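Local coordinates for Lmo2349 protein (Listeria monocytogenes, PDB 4GVO) that probably captures L-cystine or related amino acids outside the membrane and delivers them to an ABC transporter, as a family 3 solute-binding protein, at residues A[40-45]-A[211-216]; A[158-161]-A[167-170]. All coordinates share one frame; numbering follows the deposited sequence.

How the contacts relate
Contact 1 packs helix 34-44 against helix 207-222, whereas contact 2 sets helix 156-162 against strand 168-170. Their centres are 36 Å apart, on opposite sides of the chain's centre, and their nearest atoms stay about 23 Å from each other, so neither touches the other. Along the sequence, contact 2 is nested within the loop that contact 1 closes, consistent with the two-lobed architecture of periplasmic binding proteins, in which the chain passes from one lobe to the other and back. In contact 2 the side chain of Thr168 is about 9 Å from the bound histidine, too far to touch it. Contact 1 includes Asp43 of the sodium site.

Contact 1 of 2, residues A[40-45]-A[211-216]; sequences KEIDKR and KKVDEA. With NA (sodium ion), chain D.
Ile42 and Ala216 form the centre of the apolar contact, with Ile42 CG2 lying 3.9 Å from Ala216 CB. This methyl branch stands anti to the backbone N, while CG1 is anti to the carbonyl carbon (chi1 -74°). The isoleucine thereby divides its reach, Ile42 CD1 extending to Val213 CG1 at 4.3 Å. At the other end Arg45 adds its aliphatic root, with CB 4.2 Å from Ala216 CB. The CA atoms of Ile42 and Ala216 are 5.5 Å apart, close for two helices, and the small alanine side chain suits that approach.

Here helix 34-44, which leads into strand 49-55 of the sheet, packs against helix 207-222 from much later in the chain. Phe200 of strand 191-202 touches both Ile42 and Val213, placing the helix pair against the sheet in this periplasmic-binding-protein fold.

Glu41, Lys44 and Arg45 pair within 40-45, whereas the two segments themselves meet through apolar groups. Arg45 approaches Glu41 side-on: NE and NH2 both donate to OE2, each 3.0 Å from that oxygen, which lies only 2° out of the guanidinium plane. NE meets its anti lone pair; NH2 also comes from the anti side, but well out of the carboxylate plane. Lys44 NZ engages the other oxygen, Glu41 OE1, at 2.8 Å, on its syn side and 29° out of plane, completing a salt-bridge network. Arg45 NH2 also bridges to Asp223, and NH1 donates to Ser219 OG, tying this helix end to that of helix 207-222.

Metal coordination involves the first helix. Asp43 binds the sodium ion with its backbone O at 2.3 Å and with OD1 at 2.2 Å; a water and the carbonyl oxygens of Leu46 and Tyr49 complete the site, while Asp43 OD2 accepts from Phe51 N.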
loop_
_atom_site.group_PDB
_atom_site.type_symbol
_atom_site.label_atom_id
_atom_site.label_comp_id
_atom_site.label_asym_id
_atom_site.label_seq_id
_atom_site.Cartn_x
_atom_site.Cartn_y
_atom_site.Cartn_z
ATOM N N LYS A 40 -13.455 7.111 6.781
ATOM C CA LYS A 40 -14.337 7.914 7.639
ATOM C C LYS A 40 -15.180 8.911 6.834
ATOM O O LYS A 40 -16.332 9.153 7.134
ATOM C CB LYS A 40 -13.535 8.618 8.743
ATOM C CG LYS A 40 -12.933 7.666 9.775
ATOM C CD LYS A 40 -12.222 8.404 10.903
ATOM C CE LYS A 40 -11.832 7.480 12.045
ATOM N NZ LYS A 40 -11.452 8.295 13.242
ATOM N N GLU A 41 -14.586 9.500 5.813
ATOM C CA GLU A 41 -15.295 10.391 4.906
ATOM C C GLU A 41 -16.362 9.649 4.108
ATOM O O GLU A 41 -17.473 10.135 3.929
ATOM C CB GLU A 41 -14.303 11.127 4.004
ATOM C CG GLU A 41 -14.926 12.202 3.152
ATOM C CD GLU A 41 -15.509 13.352 3.977
ATOM O OE1 GLU A 41 -15.005 13.631 5.088
ATOM O OE2 GLU A 41 -16.492 13.950 3.515
ATOM N N ILE A 42 -16.049 8.430 3.660
ATOM C CA ILE A 42 -17.011 7.597 2.991
ATOM C C ILE A 42 -18.176 7.254 3.915
ATOM O O ILE A 42 -19.349 7.364 3.530
ATOM C CB ILE A 42 -16.322 6.307 2.461
ATOM C CG1 ILE A 42 -15.479 6.662 1.255
ATOM C CG2 ILE A 42 -17.327 5.252 2.116
ATOM C CD1 ILE A 42 -14.478 5.595 0.867
ATOM N N ASP A 43 -17.875 6.888 5.142
ATOM C CA ASP A 43 -18.909 6.560 6.130
ATOM C C ASP A 43 -19.882 7.741 6.306
ATOM O O ASP A 43 -21.098 7.547 6.326
ATOM C CB ASP A 43 -18.214 6.192 7.457
ATOM C CG ASP A 43 -19.140 5.670 8.538
ATOM O OD1 ASP A 43 -20.309 5.425 8.297
ATOM O OD2 ASP A 43 -18.620 5.375 9.631
ATOM N N LYS A 44 -19.340 8.957 6.370
ATOM C CA LYS A 44 -20.148 10.135 6.567
ATOM C C LYS A 44 -21.195 10.293 5.439
ATOM O O LYS A 44 -22.314 10.781 5.665
ATOM C CB LYS A 44 -19.180 11.316 6.713
ATOM C CG LYS A 44 -19.748 12.697 6.740
ATOM C CD LYS A 44 -18.615 13.710 6.612
ATOM C CE LYS A 44 -17.552 13.522 7.684
ATOM N NZ LYS A 44 -16.310 14.340 7.414
ATOM N N ARG A 45 -20.821 9.867 4.237
ATOM C CA ARG A 45 -21.628 9.986 3.074
ATOM C C ARG A 45 -22.507 8.790 2.776
ATOM O O ARG A 45 -23.230 8.771 1.757
ATOM C CB ARG A 45 -20.723 10.337 1.880
ATOM C CG ARG A 45 -19.959 11.623 2.155
ATOM C CD ARG A 45 -19.204 12.080 0.946
ATOM N NE ARG A 45 -18.300 13.189 1.295
ATOM C CZ ARG A 45 -18.035 14.202 0.499
ATOM N NH1 ARG A 45 -18.590 14.265 -0.712
ATOM N NH2 ARG A 45 -17.178 15.112 0.871
ATOM N N LYS A 211 -20.633 -0.834 -4.798
ATOM C CA LYS A 211 -21.279 0.255 -5.538
ATOM C C LYS A 211 -21.478 1.509 -4.671
ATOM O O LYS A 211 -21.248 2.626 -5.156
ATOM C CB LYS A 211 -22.596 -0.230 -6.107
ATOM C CG LYS A 211 -23.300 0.737 -7.029
ATOM C CD LYS A 211 -24.605 0.133 -7.520
ATOM C CE LYS A 211 -25.497 1.178 -8.178
ATOM N NZ LYS A 211 -26.803 0.586 -8.620
ATOM N N LYS A 212 -21.898 1.307 -3.419
ATOM C CA LYS A 212 -22.105 2.407 -2.474
ATOM C C LYS A 212 -20.786 3.116 -2.202
ATOM O O LYS A 212 -20.715 4.354 -2.175
ATOM C CB LYS A 212 -22.773 1.919 -1.181
ATOM C CG LYS A 212 -24.204 1.399 -1.373
ATOM C CD LYS A 212 -25.222 2.498 -1.461
ATOM C CE LYS A 212 -26.640 1.925 -1.502
ATOM N NZ LYS A 212 -27.641 3.013 -1.522
ATOM N N VAL A 213 -19.742 2.345 -1.979
ATOM C CA VAL A 213 -18.414 2.924 -1.763
ATOM C C VAL A 213 -18.014 3.775 -2.963
ATOM O O VAL A 213 -17.468 4.872 -2.804
ATOM C CB VAL A 213 -17.372 1.803 -1.435
ATOM C CG1 VAL A 213 -15.908 2.292 -1.525
ATOM C CG2 VAL A 213 -17.682 1.227 -0.057
ATOM N N ASP A 214 -18.217 3.257 -4.180
ATOM C CA ASP A 214 -17.909 4.030 -5.396
ATOM C C ASP A 214 -18.711 5.311 -5.485
ATOM O O ASP A 214 -18.160 6.325 -5.863
ATOM C CB ASP A 214 -18.177 3.209 -6.677
ATOM C CG ASP A 214 -17.119 2.173 -6.943
ATOM O OD1 ASP A 214 -15.952 2.486 -6.580
ATOM O OD2 ASP A 214 -17.429 1.141 -7.628
ATOM N N GLU A 215 -19.978 5.286 -5.094
ATOM C CA GLU A 215 -20.799 6.499 -5.100
ATOM C C GLU A 215 -20.224 7.536 -4.135
ATOM O O GLU A 215 -20.035 8.703 -4.470
ATOM C CB GLU A 215 -22.251 6.146 -4.751
ATOM C CG GLU A 215 -22.965 5.408 -5.849
ATOM C CD GLU A 215 -24.280 4.735 -5.438
ATOM O OE1 GLU A 215 -24.668 4.760 -4.245
ATOM O OE2 GLU A 215 -24.942 4.144 -6.320
ATOM N N ALA A 216 -19.893 7.080 -2.942
ATOM C CA ALA A 216 -19.330 7.982 -1.961
ATOM C C ALA A 216 -17.968 8.542 -2.412
ATOM O O ALA A 216 -17.697 9.747 -2.311
ATOM C CB ALA A 216 -19.203 7.277 -0.616
HETATM NA NA NA D . -22.308 5.938 7.484
HETATM O O HOH W 1 -23.289 7.404 8.941
#

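Contact 2 of 2, residues A[158-161]-A[167-170]; sequences NQLK and ATIS
The helical turn at 158-161 and the extended chain at 167-170 come nearest at Leu160 and Ala167, whose CA atoms are 6.6 Å apart. Thr168 and Ser170 share backbone hydrogen bonds with Thr102 and Gln100 of strand 95-104, and Ala167 with Ile122 of strand 120-123. Helix 156-162 and strand 168-170 are joined by a short connection, so this is local helix-to-strand packing within one lobe of the binding protein.

Leu160 makes the contact with both branches. With CG anti to its carbonyl carbon (chi1 -71°), the isobutyl group reaches toward the strand and forks at its end. CD2 settles by the backbone of Ala167, 3.6 Å from Ala167 N and 3.7 Å from Ala167 CA; CD1 meets Thr168 CG2 at 3.9 Å. The Leu160 and Thr168 side chains cross at about a right angle, methyl against methyl. The Ala167 methyl itself points away from the helix and touches Val103, leaving its backbone to receive the leucine.

Thr168 divides its two branches by chemistry. OG1, anti to the backbone N (chi1 -173°), hydrogen-bonds to Ile122 O, whereas CG2 is presented to Leu160. The hydroxyl of the buried Thr168 is thus satisfied by a carbonyl of the neighbouring strand 120-123, and the join to the helix rests on van der Waals packing of the leucine methyls against a methyl and a piece of backbone.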
loop_
_atom_site.group_PDB
_atom_site.type_symbol
_atom_site.label_atom_id
_atom_site.label_comp_id
_atom_site.label_asym_id
_atom_site.label_seq_id
_atom_site.Cartn_x
_atom_site.Cartn_y
_atom_site.Cartn_z
ATOM N N ASN A 158 16.410 -0.649 7.894
ATOM C CA ASN A 158 17.585 -1.065 8.594
ATOM C C ASN A 158 18.424 -2.121 7.881
ATOM O O ASN A 158 19.625 -2.088 7.968
ATOM C CB ASN A 158 17.256 -1.441 10.053
ATOM C CG ASN A 158 17.053 -0.207 10.907
ATOM O OD1 ASN A 158 18.038 0.413 11.295
ATOM N ND2 ASN A 158 15.804 0.170 11.178
ATOM N N GLN A 159 17.791 -3.042 7.164
ATOM C CA GLN A 159 18.553 -3.978 6.413
ATOM C C GLN A 159 19.217 -3.302 5.205
ATOM O O GLN A 159 20.345 -3.689 4.848
ATOM C CB GLN A 159 17.728 -5.181 5.973
ATOM C CG GLN A 159 17.157 -5.982 7.117
ATOM C CD GLN A 159 16.824 -7.404 6.764
ATOM O OE1 GLN A 159 17.543 -8.032 5.951
ATOM N NE2 GLN A 159 15.743 -7.944 7.359
ATOM N N LEU A 160 18.611 -2.249 4.650
ATOM C CA LEU A 160 19.341 -1.487 3.601
ATOM C C LEU A 160 20.536 -0.733 4.203
ATOM O O LEU A 160 21.620 -0.704 3.641
ATOM C CB LEU A 160 18.425 -0.480 2.918
ATOM C CG LEU A 160 17.346 -1.089 2.006
ATOM C CD1 LEU A 160 16.364 -0.003 1.580
ATOM C CD2 LEU A 160 17.942 -1.817 0.817
ATOM N N LYS A 161 20.322 -0.148 5.384
ATOM C CA LYS A 161 21.361 0.643 6.065
ATOM C C LYS A 161 22.627 -0.170 6.250
ATOM O O LYS A 161 23.719 0.321 6.014
ATOM C CB LYS A 161 20.860 1.099 7.447
ATOM C CG LYS A 161 21.809 2.006 8.217
ATOM C CD LYS A 161 21.237 2.434 9.585
ATOM C CE LYS A 161 22.122 3.456 10.307
ATOM N NZ LYS A 161 21.427 4.570 11.047
ATOM N N ALA A 167 18.562 -4.038 -1.935
ATOM C CA ALA A 167 17.433 -3.293 -2.491
ATOM C C ALA A 167 16.151 -3.734 -1.856
ATOM O O ALA A 167 16.101 -4.802 -1.228
ATOM C CB ALA A 167 17.319 -3.471 -4.027
ATOM N N THR A 168 15.149 -2.865 -1.990
ATOM C CA THR A 168 13.760 -3.224 -1.722
ATOM C C THR A 168 12.942 -2.784 -2.952
ATOM O O THR A 168 13.510 -2.424 -3.994
ATOM C CB THR A 168 13.262 -2.570 -0.409
ATOM O OG1 THR A 168 11.953 -3.070 -0.094
ATOM C CG2 THR A 168 13.230 -1.062 -0.466
ATOM N N ILE A 169 11.613 -2.807 -2.815
ATOM C CA ILE A 169 10.703 -2.303 -3.839
ATOM C C ILE A 169 9.702 -1.397 -3.144
ATOM O O ILE A 169 9.184 -1.738 -2.079
ATOM C CB ILE A 169 10.067 -3.440 -4.647
ATOM C CG1 ILE A 169 9.329 -2.887 -5.882
ATOM C CG2 ILE A 169 9.212 -4.412 -3.813
ATOM C CD1 ILE A 169 8.903 -3.975 -6.835
ATOM N N SER A 170 9.526 -0.191 -3.678
ATOM C CA SER A 170 8.683 0.802 -3.027
ATOM C C SER A 170 8.137 1.816 -4.012
ATOM O O SER A 170 8.307 1.637 -5.229
ATOM C CB SER A 170 9.392 1.518 -1.844
ATOM O OG SER A 170 8.386 2.122 -0.971
#